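Local coordinates for tRNA (guanine(26)-N(2))-dimethyltransferase (Pyrococcus horikoshii, PDB 2DUL), which transfers two methyl groups from S-adenosyl-L-methionine to the N2 atom of guanine 26 in tRNA, at residues S343-Q348 / T364-E369; R64-T69 / L93-E98; E145-A150 / G158-T163. All coordinates share one frame; numbering follows the deposited sequence.

How the contacts relate
From the N terminus, contact 2 comes first: it closes a loop of 23 residues, including strand 73-78, and brings helix 60-68 to the last turn of helix 81-94. Contact 3 follows, joining helix 144-153 to strand 158-164 over 7 intervening residues. Contact 1 comes last, where 15 residues, much of them strands 352-355 and 361-364, separate helix 338-347 from the start of helix 368-375. The three are in series, without nesting or crossing. Contact 3 packs a helix on the methyltransferase sheet and contact 2 joins two helices of the same fold, their nearest atoms about 8 Å apart; contact 1 lies on the opposite side of the chain's centre from both.

Contact 1. Residues S343-Q348 / T364-E369; sequences SALREQ and TSAPYE
Thr364 OG1 is gripped twice, by the backbone of its own turn and by Glu351 O, while a methyl of Leu345 lies against it from the helix side. Ala366 N donates to this hydroxyl oxygen, with 3.1 Å between Ala366 N and Thr364 OG1 and an angle of 165°, making an ST turn. The other bond, to the carbonyl of Glu351, uses the hydroxyl's proton, and the two together fix the side chain's rotation. With OG1 anti to the backbone N (chi1 -178°), the hydroxyl sits beside the carbonyl carbon. A threonine suits the site because its hydroxyl closes the turn, while OG1 and CB together form the surface that Leu345 CD1 rests on.

Leu345 reaches across from helix 338-347 with its two methyls divided between the ends of that turn. Its CD1 lies 3.9 Å from Thr364 OG1 and 4.1 Å from Thr364 CB, the two side chains crossing at about a right angle. CD2 meets the methyl of Ala366, with 4.0 Å between Leu345 CD2 and Ala366 CB. The small alanine lets the chain pass close to the leucine just before Pro367, which occupies the N-cap position of helix 368-375. Phe371 and Thr374 of that helix, and Ala352 of strand 352-355, also touch Leu345, so the leucine is buried among three elements. The sequence of helices followed by two short strands is consistent with a winged-helix arrangement at this end of the chain.

No hydrogen bond spans the two segments. Cohesion across them is by van der Waals packing of the leucine methyls against Ala366 CB and the already bonded hydroxyl of Thr364, whose backbone partners let it accept a leucine as neighbour without leaving a polar group stranded.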
ATOM      1  N   SER A 343      28.903   3.011   0.020  1.00 27.41           N
ATOM      2  CA  SER A 343      30.025   3.118   0.950  1.00 29.11           C
ATOM      3  C   SER A 343      30.731   4.459   0.782  1.00 28.32           C
ATOM      4  O   SER A 343      31.053   5.130   1.766  1.00 27.63           O
ATOM      5  CB  SER A 343      31.026   1.978   0.726  1.00 30.49           C
ATOM      6  OG  SER A 343      30.447   0.727   1.053  1.00 34.74           O
ATOM      7  N   ALA A 344      30.959   4.849  -0.467  1.00 26.63           N
ATOM      8  CA  ALA A 344      31.624   6.113  -0.760  1.00 26.24           C
ATOM      9  C   ALA A 344      30.822   7.311  -0.251  1.00 26.17           C
ATOM     10  O   ALA A 344      31.387   8.250   0.307  1.00 24.79           O
ATOM     11  CB  ALA A 344      31.858   6.239  -2.262  1.00 28.25           C
ATOM     12  N   LEU A 345      29.506   7.280  -0.446  1.00 25.58           N
ATOM     13  CA  LEU A 345      28.650   8.374   0.005  1.00 23.98           C
ATOM     14  C   LEU A 345      28.679   8.512   1.526  1.00 25.03           C
ATOM     15  O   LEU A 345      28.772   9.618   2.059  1.00 24.32           O
ATOM     16  CB  LEU A 345      27.213   8.151  -0.470  1.00 22.23           C
ATOM     17  CG  LEU A 345      26.985   8.403  -1.969  1.00 23.18           C
ATOM     18  CD1 LEU A 345      25.593   7.932  -2.376  1.00 22.24           C
ATOM     19  CD2 LEU A 345      27.162   9.890  -2.264  1.00 22.98           C
ATOM     20  N   ARG A 346      28.589   7.382   2.217  1.00 26.47           N
ATOM     21  CA  ARG A 346      28.609   7.373   3.673  1.00 27.88           C
ATOM     22  C   ARG A 346      29.950   7.887   4.188  1.00 30.23           C
ATOM     23  O   ARG A 346      30.005   8.584   5.201  1.00 30.59           O
ATOM     24  CB  ARG A 346      28.336   5.959   4.195  1.00 26.90           C
ATOM     25  CG  ARG A 346      26.903   5.502   3.965  1.00 27.68           C
ATOM     26  CD  ARG A 346      26.682   4.058   4.389  1.00 29.73           C
ATOM     27  NE  ARG A 346      25.288   3.661   4.215  1.00 29.23           N
ATOM     28  CZ  ARG A 346      24.828   2.427   4.401  1.00 30.66           C
ATOM     29  NH1 ARG A 346      25.651   1.451   4.770  1.00 29.86           N
ATOM     30  NH2 ARG A 346      23.541   2.169   4.213  1.00 28.96           N
ATOM     31  N   GLU A 347      31.030   7.556   3.483  1.00 31.71           N
ATOM     32  CA  GLU A 347      32.355   8.020   3.890  1.00 34.79           C
ATOM     33  C   GLU A 347      32.468   9.534   3.759  1.00 34.67           C
ATOM     34  O   GLU A 347      33.234  10.173   4.482  1.00 35.54           O
ATOM     35  CB  GLU A 347      33.448   7.341   3.057  1.00 36.94           C
ATOM     36  CG  GLU A 347      33.865   5.977   3.588  1.00 39.95           C
ATOM     37  CD  GLU A 347      35.053   5.391   2.843  1.00 42.82           C
ATOM     38  OE1 GLU A 347      36.040   6.126   2.611  1.00 44.20           O
ATOM     39  OE2 GLU A 347      35.005   4.192   2.498  1.00 44.69           O
ATOM     40  N   GLN A 348      31.699  10.110   2.838  1.00 34.17           N
ATOM     41  CA  GLN A 348      31.714  11.556   2.636  1.00 33.97           C
ATOM     42  C   GLN A 348      30.766  12.256   3.602  1.00 33.47           C
ATOM     43  O   GLN A 348      30.599  13.473   3.546  1.00 35.12           O
ATOM     44  CB  GLN A 348      31.322  11.900   1.199  1.00 35.02           C
ATOM     45  CG  GLN A 348      32.348  11.493   0.157  1.00 36.67           C
ATOM     46  CD  GLN A 348      31.884  11.791  -1.253  1.00 38.51           C
ATOM     47  OE1 GLN A 348      31.638  12.947  -1.610  1.00 37.36           O
ATOM     48  NE2 GLN A 348      31.754  10.747  -2.064  1.00 39.99           N
ATOM     49  N   THR A 364      19.541   8.858  -1.120  1.00 22.19           N
ATOM     50  CA  THR A 364      20.627   9.569  -0.474  1.00 21.95           C
ATOM     51  C   THR A 364      20.313  11.030  -0.231  1.00 22.44           C
ATOM     52  O   THR A 364      19.525  11.639  -0.957  1.00 20.65           O
ATOM     53  CB  THR A 364      21.926   9.482  -1.301  1.00 22.37           C
ATOM     54  OG1 THR A 364      22.980  10.155  -0.604  1.00 21.34           O
ATOM     55  CG2 THR A 364      21.742  10.124  -2.665  1.00 21.96           C
ATOM     56  N   SER A 365      20.932  11.586   0.804  1.00 22.52           N
ATOM     57  CA  SER A 365      20.751  12.990   1.140  1.00 23.85           C
ATOM     58  C   SER A 365      21.656  13.845   0.253  1.00 24.56           C
ATOM     59  O   SER A 365      21.477  15.058   0.150  1.00 25.43           O
ATOM     60  CB  SER A 365      21.112  13.222   2.613  1.00 24.56           C
ATOM     61  OG  SER A 365      22.443  12.798   2.888  1.00 24.22           O
ATOM     62  N   ALA A 366      22.619  13.201  -0.398  1.00 23.25           N
ATOM     63  CA  ALA A 366      23.572  13.905  -1.252  1.00 22.56           C
ATOM     64  C   ALA A 366      22.953  14.613  -2.451  1.00 23.26           C
ATOM     65  O   ALA A 366      21.977  14.144  -3.027  1.00 22.11           O
ATOM     66  CB  ALA A 366      24.647  12.935  -1.737  1.00 22.71           C
ATOM     67  N   PRO A 367      23.517  15.771  -2.831  1.00 22.26           N
ATOM     68  CA  PRO A 367      23.011  16.529  -3.979  1.00 23.69           C
ATOM     69  C   PRO A 367      23.313  15.715  -5.236  1.00 21.95           C
ATOM     70  O   PRO A 367      24.248  14.917  -5.249  1.00 22.98           O
ATOM     71  CB  PRO A 367      23.829  17.821  -3.935  1.00 23.08           C
ATOM     72  CG  PRO A 367      24.197  17.954  -2.480  1.00 24.56           C
ATOM     73  CD  PRO A 367      24.542  16.542  -2.105  1.00 23.35           C
ATOM     74  N   TYR A 368      22.524  15.914  -6.281  1.00 23.05           N
ATOM     75  CA  TYR A 368      22.721  15.206  -7.542  1.00 22.43           C
ATOM     76  C   TYR A 368      24.168  15.261  -8.046  1.00 22.21           C
ATOM     77  O   TYR A 368      24.742  14.241  -8.427  1.00 23.16           O
ATOM     78  CB  TYR A 368      21.796  15.793  -8.611  1.00 22.18           C
ATOM     79  CG  TYR A 368      22.050  15.247 -10.001  1.00 24.39           C
ATOM     80  CD1 TYR A 368      21.573  13.992 -10.381  1.00 24.62           C
ATOM     81  CD2 TYR A 368      22.783  15.985 -10.931  1.00 25.39           C
ATOM     82  CE1 TYR A 368      21.821  13.481 -11.665  1.00 25.85           C
ATOM     83  CE2 TYR A 368      23.039  15.490 -12.211  1.00 25.90           C
ATOM     84  CZ  TYR A 368      22.559  14.241 -12.571  1.00 26.22           C
ATOM     85  OH  TYR A 368      22.830  13.755 -13.830  1.00 25.97           O
ATOM     86  N   GLU A 369      24.756  16.453  -8.059  1.00 23.43           N
ATOM     87  CA  GLU A 369      26.124  16.603  -8.544  1.00 24.24           C
ATOM     88  C   GLU A 369      27.133  15.805  -7.734  1.00 22.68           C
ATOM     89  O   GLU A 369      28.103  15.287  -8.286  1.00 23.21           O
ATOM     90  CB  GLU A 369      26.529  18.076  -8.567  1.00 24.94           C
ATOM     91  CG  GLU A 369      25.717  18.938  -9.524  1.00 29.39           C
ATOM     92  CD  GLU A 369      25.740  18.438 -10.966  1.00 31.74           C
ATOM     93  OE1 GLU A 369      26.734  17.799 -11.382  1.00 30.59           O
ATOM     94  OE2 GLU A 369      24.763  18.710 -11.694  1.00 34.57           O
TER

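Contact 2. Residues R64-T69 / L93-E98; sequences RFALET and LNFDGE
Helix 60-68 passes beside the last turn of helix 81-94 and the chain that leaves it, with the CA atoms of Leu67 and Asn94 8.3 Å apart, a spacing bridged by side chains alone. The tip of Phe95 does most of the bridging. Its CZ stands 3.5 Å from Ala66 CB and, almost as near, 3.6 Å from Leu67 CD2, so that the ring's far end is lodged against two successive residues of the helix. Ala66 suits this place because its single methyl admits the ring tip close to the helix backbone. Phe95 gets there with CG anti to its carbonyl carbon (chi1 -65°), and the side chains of Leu67 and Phe95 run antiparallel alongside one another.

The other methyl of Leu67 turns to Asn94, with Leu67 CD1 3.8 Å from Asn94 OD1 and the two side chains roughly perpendicular. Asn94 is anchored by its amide ND2, which donates to Asn90 O and Lys12 O. With an alanine at Leu67 the ring of Phe95 would probably keep Ala66 but lose its second partner, and a gap would open beside Asn94.

Farther round the helix, Arg64 holds the Glu68 carboxylate with two nitrogens, NE to OE2 and NH2 to OE1, and its guanidinium is also bridged to Asp37 and Glu8. Helices 60-68 and 81-94 follow the neighbouring parallel strands 50-53 and 73-78 of the Rossmann-like class I methyltransferase fold. Phe65 packs on Val39 and Leu43, and Leu67 also touches Ala11, so helix 60-68 is flanked by helix 33-46, strand 11-15 and the end of helix 81-94.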
ATOM      1  N   ARG A  64      -7.858 -14.839   7.611  1.00 21.18           N
ATOM      2  CA  ARG A  64      -6.560 -14.706   8.265  1.00 20.31           C
ATOM      3  C   ARG A  64      -6.599 -13.577   9.297  1.00 20.85           C
ATOM      4  O   ARG A  64      -5.958 -13.665  10.344  1.00 21.47           O
ATOM      5  CB  ARG A  64      -5.454 -14.471   7.235  1.00 23.01           C
ATOM      6  CG  ARG A  64      -5.201 -15.691   6.356  1.00 22.04           C
ATOM      7  CD  ARG A  64      -3.887 -15.565   5.614  1.00 22.08           C
ATOM      8  NE  ARG A  64      -2.759 -15.447   6.534  1.00 19.27           N
ATOM      9  CZ  ARG A  64      -1.540 -15.061   6.173  1.00 22.82           C
ATOM     10  NH1 ARG A  64      -1.286 -14.755   4.905  1.00 23.91           N
ATOM     11  NH2 ARG A  64      -0.577 -14.963   7.080  1.00 23.55           N
ATOM     12  N   PHE A  65      -7.351 -12.519   9.014  1.00 21.49           N
ATOM     13  CA  PHE A  65      -7.474 -11.419   9.976  1.00 22.35           C
ATOM     14  C   PHE A  65      -8.047 -11.993  11.274  1.00 22.63           C
ATOM     15  O   PHE A  65      -7.546 -11.725  12.366  1.00 25.56           O
ATOM     16  CB  PHE A  65      -8.436 -10.345   9.459  1.00 22.56           C
ATOM     17  CG  PHE A  65      -7.867  -9.471   8.373  1.00 22.77           C
ATOM     18  CD1 PHE A  65      -8.693  -8.576   7.694  1.00 22.87           C
ATOM     19  CD2 PHE A  65      -6.518  -9.529   8.031  1.00 22.07           C
ATOM     20  CE1 PHE A  65      -8.184  -7.750   6.692  1.00 23.22           C
ATOM     21  CE2 PHE A  65      -6.001  -8.708   7.031  1.00 23.27           C
ATOM     22  CZ  PHE A  65      -6.836  -7.817   6.361  1.00 22.28           C
ATOM     23  N   ALA A  66      -9.105 -12.784  11.135  1.00 21.93           N
ATOM     24  CA  ALA A  66      -9.771 -13.394  12.280  1.00 23.70           C
ATOM     25  C   ALA A  66      -8.887 -14.401  13.021  1.00 25.15           C
ATOM     26  O   ALA A  66      -8.856 -14.420  14.255  1.00 24.79           O
ATOM     27  CB  ALA A  66     -11.069 -14.069  11.828  1.00 22.38           C
ATOM     28  N   LEU A  67      -8.158 -15.224  12.273  1.00 23.29           N
ATOM     29  CA  LEU A  67      -7.298 -16.237  12.887  1.00 25.12           C
ATOM     30  C   LEU A  67      -5.939 -15.758  13.385  1.00 25.67           C
ATOM     31  O   LEU A  67      -5.376 -16.352  14.306  1.00 27.08           O
ATOM     32  CB  LEU A  67      -7.046 -17.392  11.908  1.00 21.90           C
ATOM     33  CG  LEU A  67      -8.200 -18.291  11.468  1.00 23.65           C
ATOM     34  CD1 LEU A  67      -7.746 -19.163  10.296  1.00 22.00           C
ATOM     35  CD2 LEU A  67      -8.668 -19.149  12.637  1.00 23.06           C
ATOM     36  N   GLU A  68      -5.415 -14.686  12.795  1.00 25.00           N
ATOM     37  CA  GLU A  68      -4.075 -14.230  13.148  1.00 25.83           C
ATOM     38  C   GLU A  68      -3.875 -12.828  13.713  1.00 24.89           C
ATOM     39  O   GLU A  68      -2.738 -12.409  13.913  1.00 26.64           O
ATOM     40  CB  GLU A  68      -3.173 -14.404  11.923  1.00 26.66           C
ATOM     41  CG  GLU A  68      -3.193 -15.820  11.361  1.00 27.84           C
ATOM     42  CD  GLU A  68      -2.457 -15.948  10.039  1.00 28.86           C
ATOM     43  OE1 GLU A  68      -1.341 -15.395   9.923  1.00 27.82           O
ATOM     44  OE2 GLU A  68      -2.991 -16.609   9.118  1.00 26.24           O
ATOM     45  N   THR A  69      -4.952 -12.101  13.979  1.00 25.61           N
ATOM     46  CA  THR A  69      -4.809 -10.752  14.513  1.00 24.26           C
ATOM     47  C   THR A  69      -5.801 -10.516  15.642  1.00 24.55           C
ATOM     48  O   THR A  69      -6.721 -11.305  15.844  1.00 24.35           O
ATOM     49  CB  THR A  69      -5.050  -9.685  13.423  1.00 25.45           C
ATOM     50  OG1 THR A  69      -6.457  -9.550  13.188  1.00 26.17           O
ATOM     51  CG2 THR A  69      -4.362 -10.086  12.122  1.00 23.66           C
ATOM     52  N   LEU A  93     -14.876 -23.720   7.725  1.00 28.71           N
ATOM     53  CA  LEU A  93     -13.793 -24.689   7.661  1.00 29.69           C
ATOM     54  C   LEU A  93     -12.736 -24.305   8.690  1.00 29.67           C
ATOM     55  O   LEU A  93     -11.898 -25.121   9.066  1.00 30.62           O
ATOM     56  CB  LEU A  93     -13.175 -24.696   6.259  1.00 31.07           C
ATOM     57  CG  LEU A  93     -12.082 -25.729   5.972  1.00 33.71           C
ATOM     58  CD1 LEU A  93     -12.628 -27.128   6.227  1.00 34.58           C
ATOM     59  CD2 LEU A  93     -11.609 -25.588   4.530  1.00 33.57           C
ATOM     60  N   ASN A  94     -12.798 -23.062   9.157  1.00 28.48           N
ATOM     61  CA  ASN A  94     -11.827 -22.557  10.120  1.00 28.13           C
ATOM     62  C   ASN A  94     -12.415 -22.170  11.474  1.00 30.39           C
ATOM     63  O   ASN A  94     -11.677 -21.895  12.420  1.00 30.43           O
ATOM     64  CB  ASN A  94     -11.109 -21.348   9.517  1.00 28.90           C
ATOM     65  CG  ASN A  94     -10.277 -21.716   8.309  1.00 26.80           C
ATOM     66  OD1 ASN A  94      -9.147 -22.175   8.443  1.00 26.41           O
ATOM     67  ND2 ASN A  94     -10.842 -21.537   7.120  1.00 26.88           N
ATOM     68  N   PHE A  95     -13.739 -22.151  11.566  1.00 30.36           N
ATOM     69  CA  PHE A  95     -14.412 -21.788  12.807  1.00 32.24           C
ATOM     70  C   PHE A  95     -15.582 -22.725  13.081  1.00 34.04           C
ATOM     71  O   PHE A  95     -16.174 -23.282  12.157  1.00 34.32           O
ATOM     72  CB  PHE A  95     -14.929 -20.350  12.715  1.00 30.66           C
ATOM     73  CG  PHE A  95     -13.841 -19.322  12.595  1.00 29.88           C
ATOM     74  CD1 PHE A  95     -13.225 -18.806  13.730  1.00 30.93           C
ATOM     75  CD2 PHE A  95     -13.417 -18.882  11.346  1.00 29.30           C
ATOM     76  CE1 PHE A  95     -12.200 -17.867  13.621  1.00 32.61           C
ATOM     77  CE2 PHE A  95     -12.393 -17.944  11.228  1.00 30.94           C
ATOM     78  CZ  PHE A  95     -11.784 -17.435  12.370  1.00 30.01           C
ATOM     79  N   ASP A  96     -15.901 -22.905  14.357  1.00 35.90           N
ATOM     80  CA  ASP A  96     -17.022 -23.750  14.750  1.00 37.82           C
ATOM     81  C   ASP A  96     -18.180 -22.823  15.085  1.00 37.14           C
ATOM     82  O   ASP A  96     -18.014 -21.604  15.100  1.00 37.12           O
ATOM     83  CB  ASP A  96     -16.664 -24.596  15.976  1.00 40.05           C
ATOM     84  CG  ASP A  96     -15.542 -25.579  15.701  1.00 43.31           C
ATOM     85  OD1 ASP A  96     -15.634 -26.321  14.701  1.00 43.76           O
ATOM     86  OD2 ASP A  96     -14.572 -25.612  16.488  1.00 46.20           O
ATOM     87  N   GLY A  97     -19.350 -23.391  15.346  1.00 36.41           N
ATOM     88  CA  GLY A  97     -20.491 -22.565  15.686  1.00 38.04           C
ATOM     89  C   GLY A  97     -21.580 -22.539  14.633  1.00 38.82           C
ATOM     90  O   GLY A  97     -21.530 -23.263  13.639  1.00 38.66           O
ATOM     91  N   GLU A  98     -22.573 -21.687  14.853  1.00 39.27           N
ATOM     92  CA  GLU A  98     -23.687 -21.574  13.927  1.00 40.27           C
ATOM     93  C   GLU A  98     -23.584 -20.319  13.062  1.00 38.17           C
ATOM     94  O   GLU A  98     -23.708 -19.198  13.558  1.00 37.76           O
ATOM     95  CB  GLU A  98     -25.008 -21.556  14.705  1.00 43.44           C
ATOM     96  CG  GLU A  98     -26.253 -21.649  13.832  1.00 48.57           C
ATOM     97  CD  GLU A  98     -26.382 -22.997  13.139  1.00 52.55           C
ATOM     98  OE1 GLU A  98     -27.316 -23.160  12.323  1.00 54.81           O
ATOM     99  OE2 GLU A  98     -25.552 -23.892  13.414  1.00 54.64           O
TER

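Contact 3. Residues E145-A150 / G158-T163; sequences EFLDTA and GILGVT
Leu160 fills the groove between Leu147 and Ala150, a helix-on-sheet contact within the beta-alpha-beta crossover of this Rossmann-like methyltransferase fold: strand 132-137, helix 144-153 and strand 158-164, the two strands being parallel neighbours in the sheet. The packed face is wholly apolar and buried. Leucine suits the strand position because its forked end can serve two helix residues at once, and alanine suits position 150 because a bare methyl lets helix and strand approach, their CA atoms being 7.9 Å apart at Ala150 and Leu160. Leu160 also touches Ile135 and Val231 of the flanking strands. Toward Val162 the fit is looser, with no close contact to the helix segment.

Away from the strand the helix carries polar groups. Asp148, partly exposed, is paired with Lys210 and Arg152. Thr149 instead meets helix 121-127, its OG1 bonded to Asn122 OD1.

Both leucines hold CG anti to the backbone N (Leu147 chi1 179°, Leu160 chi1 -170°), which brings their branched ends together. The fork divides cleanly: Leu160 CD1 lies 3.9 Å from Ala150 CB, and Leu160 CD2 lies 3.9 Å from Leu147 CD1.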
ATOM      1  N   GLU A 145     -12.823   3.332  -7.694  1.00 18.98           N
ATOM      2  CA  GLU A 145     -14.285   3.347  -7.667  1.00 22.57           C
ATOM      3  C   GLU A 145     -14.819   3.091  -6.247  1.00 20.87           C
ATOM      4  O   GLU A 145     -16.010   3.263  -5.987  1.00 20.18           O
ATOM      5  CB  GLU A 145     -14.852   2.303  -8.635  1.00 26.29           C
ATOM      6  CG  GLU A 145     -14.603   0.868  -8.221  1.00 33.58           C
ATOM      7  CD  GLU A 145     -15.004  -0.134  -9.293  1.00 37.62           C
ATOM      8  OE1 GLU A 145     -16.170  -0.090  -9.737  1.00 37.27           O
ATOM      9  OE2 GLU A 145     -14.151  -0.964  -9.685  1.00 37.58           O
ATOM     10  N   PHE A 146     -13.930   2.706  -5.327  1.00 18.43           N
ATOM     11  CA  PHE A 146     -14.326   2.406  -3.947  1.00 17.91           C
ATOM     12  C   PHE A 146     -13.717   3.332  -2.885  1.00 17.09           C
ATOM     13  O   PHE A 146     -14.131   3.305  -1.723  1.00 16.19           O
ATOM     14  CB  PHE A 146     -13.923   0.966  -3.582  1.00 18.37           C
ATOM     15  CG  PHE A 146     -14.459  -0.082  -4.522  1.00 20.09           C
ATOM     16  CD1 PHE A 146     -15.816  -0.404  -4.532  1.00 19.91           C
ATOM     17  CD2 PHE A 146     -13.605  -0.746  -5.397  1.00 22.75           C
ATOM     18  CE1 PHE A 146     -16.316  -1.372  -5.403  1.00 21.75           C
ATOM     19  CE2 PHE A 146     -14.094  -1.719  -6.276  1.00 21.20           C
ATOM     20  CZ  PHE A 146     -15.450  -2.031  -6.280  1.00 21.73           C
ATOM     21  N   LEU A 147     -12.734   4.134  -3.281  1.00 16.42           N
ATOM     22  CA  LEU A 147     -12.035   5.005  -2.343  1.00 16.05           C
ATOM     23  C   LEU A 147     -12.861   6.028  -1.574  1.00 16.39           C
ATOM     24  O   LEU A 147     -12.711   6.155  -0.352  1.00 13.41           O
ATOM     25  CB  LEU A 147     -10.895   5.738  -3.053  1.00 15.58           C
ATOM     26  CG  LEU A 147     -10.107   6.703  -2.156  1.00 17.61           C
ATOM     27  CD1 LEU A 147      -9.387   5.921  -1.063  1.00 17.26           C
ATOM     28  CD2 LEU A 147      -9.099   7.492  -2.996  1.00 17.02           C
ATOM     29  N   ASP A 148     -13.721   6.767  -2.271  1.00 15.67           N
ATOM     30  CA  ASP A 148     -14.502   7.791  -1.585  1.00 16.73           C
ATOM     31  C   ASP A 148     -15.417   7.208  -0.516  1.00 16.57           C
ATOM     32  O   ASP A 148     -15.529   7.758   0.585  1.00 16.41           O
ATOM     33  CB  ASP A 148     -15.323   8.613  -2.580  1.00 17.35           C
ATOM     34  CG  ASP A 148     -15.910   9.861  -1.940  1.00 19.29           C
ATOM     35  OD1 ASP A 148     -15.122  10.704  -1.464  1.00 21.06           O
ATOM     36  OD2 ASP A 148     -17.149   9.996  -1.905  1.00 20.49           O
ATOM     37  N   THR A 149     -16.064   6.091  -0.823  1.00 16.25           N
ATOM     38  CA  THR A 149     -16.956   5.470   0.147  1.00 16.60           C
ATOM     39  C   THR A 149     -16.166   4.882   1.316  1.00 17.86           C
ATOM     40  O   THR A 149     -16.608   4.946   2.464  1.00 15.21           O
ATOM     41  CB  THR A 149     -17.825   4.377  -0.512  1.00 17.79           C
ATOM     42  OG1 THR A 149     -18.518   4.939  -1.635  1.00 17.95           O
ATOM     43  CG2 THR A 149     -18.866   3.842   0.481  1.00 15.42           C
ATOM     44  N   ALA A 150     -14.993   4.318   1.039  1.00 17.01           N
ATOM     45  CA  ALA A 150     -14.188   3.761   2.120  1.00 16.74           C
ATOM     46  C   ALA A 150     -13.800   4.879   3.088  1.00 17.96           C
ATOM     47  O   ALA A 150     -13.727   4.667   4.299  1.00 18.14           O
ATOM     48  CB  ALA A 150     -12.935   3.092   1.563  1.00 16.09           C
ATOM     49  N   GLY A 158      -9.633   6.124  11.676  1.00 23.63           N
ATOM     50  CA  GLY A 158      -9.432   4.763  11.220  1.00 23.50           C
ATOM     51  C   GLY A 158      -8.198   4.558  10.365  1.00 22.80           C
ATOM     52  O   GLY A 158      -7.440   5.493  10.086  1.00 22.07           O
ATOM     53  N   ILE A 159      -8.003   3.316   9.940  1.00 20.28           N
ATOM     54  CA  ILE A 159      -6.864   2.958   9.116  1.00 20.27           C
ATOM     55  C   ILE A 159      -7.378   2.450   7.786  1.00 19.39           C
ATOM     56  O   ILE A 159      -8.343   1.691   7.732  1.00 19.42           O
ATOM     57  CB  ILE A 159      -6.034   1.837   9.763  1.00 20.65           C
ATOM     58  CG1 ILE A 159      -5.566   2.283  11.148  1.00 22.44           C
ATOM     59  CG2 ILE A 159      -4.865   1.474   8.862  1.00 19.58           C
ATOM     60  CD1 ILE A 159      -5.091   1.143  12.017  1.00 25.13           C
ATOM     61  N   LEU A 160      -6.737   2.877   6.709  1.00 18.93           N
ATOM     62  CA  LEU A 160      -7.150   2.434   5.394  1.00 20.87           C
ATOM     63  C   LEU A 160      -6.000   1.738   4.687  1.00 19.39           C
ATOM     64  O   LEU A 160      -4.894   2.267   4.612  1.00 20.87           O
ATOM     65  CB  LEU A 160      -7.632   3.626   4.562  1.00 21.61           C
ATOM     66  CG  LEU A 160      -8.324   3.347   3.225  1.00 26.25           C
ATOM     67  CD1 LEU A 160      -9.557   2.473   3.452  1.00 27.23           C
ATOM     68  CD2 LEU A 160      -8.728   4.677   2.578  1.00 24.18           C
ATOM     69  N   GLY A 161      -6.268   0.540   4.184  1.00 20.96           N
ATOM     70  CA  GLY A 161      -5.258  -0.200   3.451  1.00 21.83           C
ATOM     71  C   GLY A 161      -5.738  -0.222   2.016  1.00 22.56           C
ATOM     72  O   GLY A 161      -6.847  -0.677   1.739  1.00 23.87           O
ATOM     73  N   VAL A 162      -4.922   0.278   1.098  1.00 22.55           N
ATOM     74  CA  VAL A 162      -5.321   0.317  -0.299  1.00 24.46           C
ATOM     75  C   VAL A 162      -4.272  -0.309  -1.202  1.00 25.27           C
ATOM     76  O   VAL A 162      -3.074  -0.090  -1.025  1.00 25.50           O
ATOM     77  CB  VAL A 162      -5.547   1.775  -0.772  1.00 24.70           C
ATOM     78  CG1 VAL A 162      -6.181   1.779  -2.152  1.00 25.70           C
ATOM     79  CG2 VAL A 162      -6.413   2.530   0.236  1.00 25.02           C
ATOM     80  N   THR A 163      -4.733  -1.091  -2.167  1.00 25.34           N
ATOM     81  CA  THR A 163      -3.841  -1.728  -3.122  1.00 26.95           C
ATOM     82  C   THR A 163      -4.274  -1.375  -4.537  1.00 27.10           C
ATOM     83  O   THR A 163      -5.465  -1.334  -4.841  1.00 28.67           O
ATOM     84  CB  THR A 163      -3.856  -3.265  -2.995  1.00 26.97           C
ATOM     85  OG1 THR A 163      -3.433  -3.648  -1.682  1.00 29.85           O
ATOM     86  CG2 THR A 163      -2.906  -3.887  -4.017  1.00 29.15           C
TER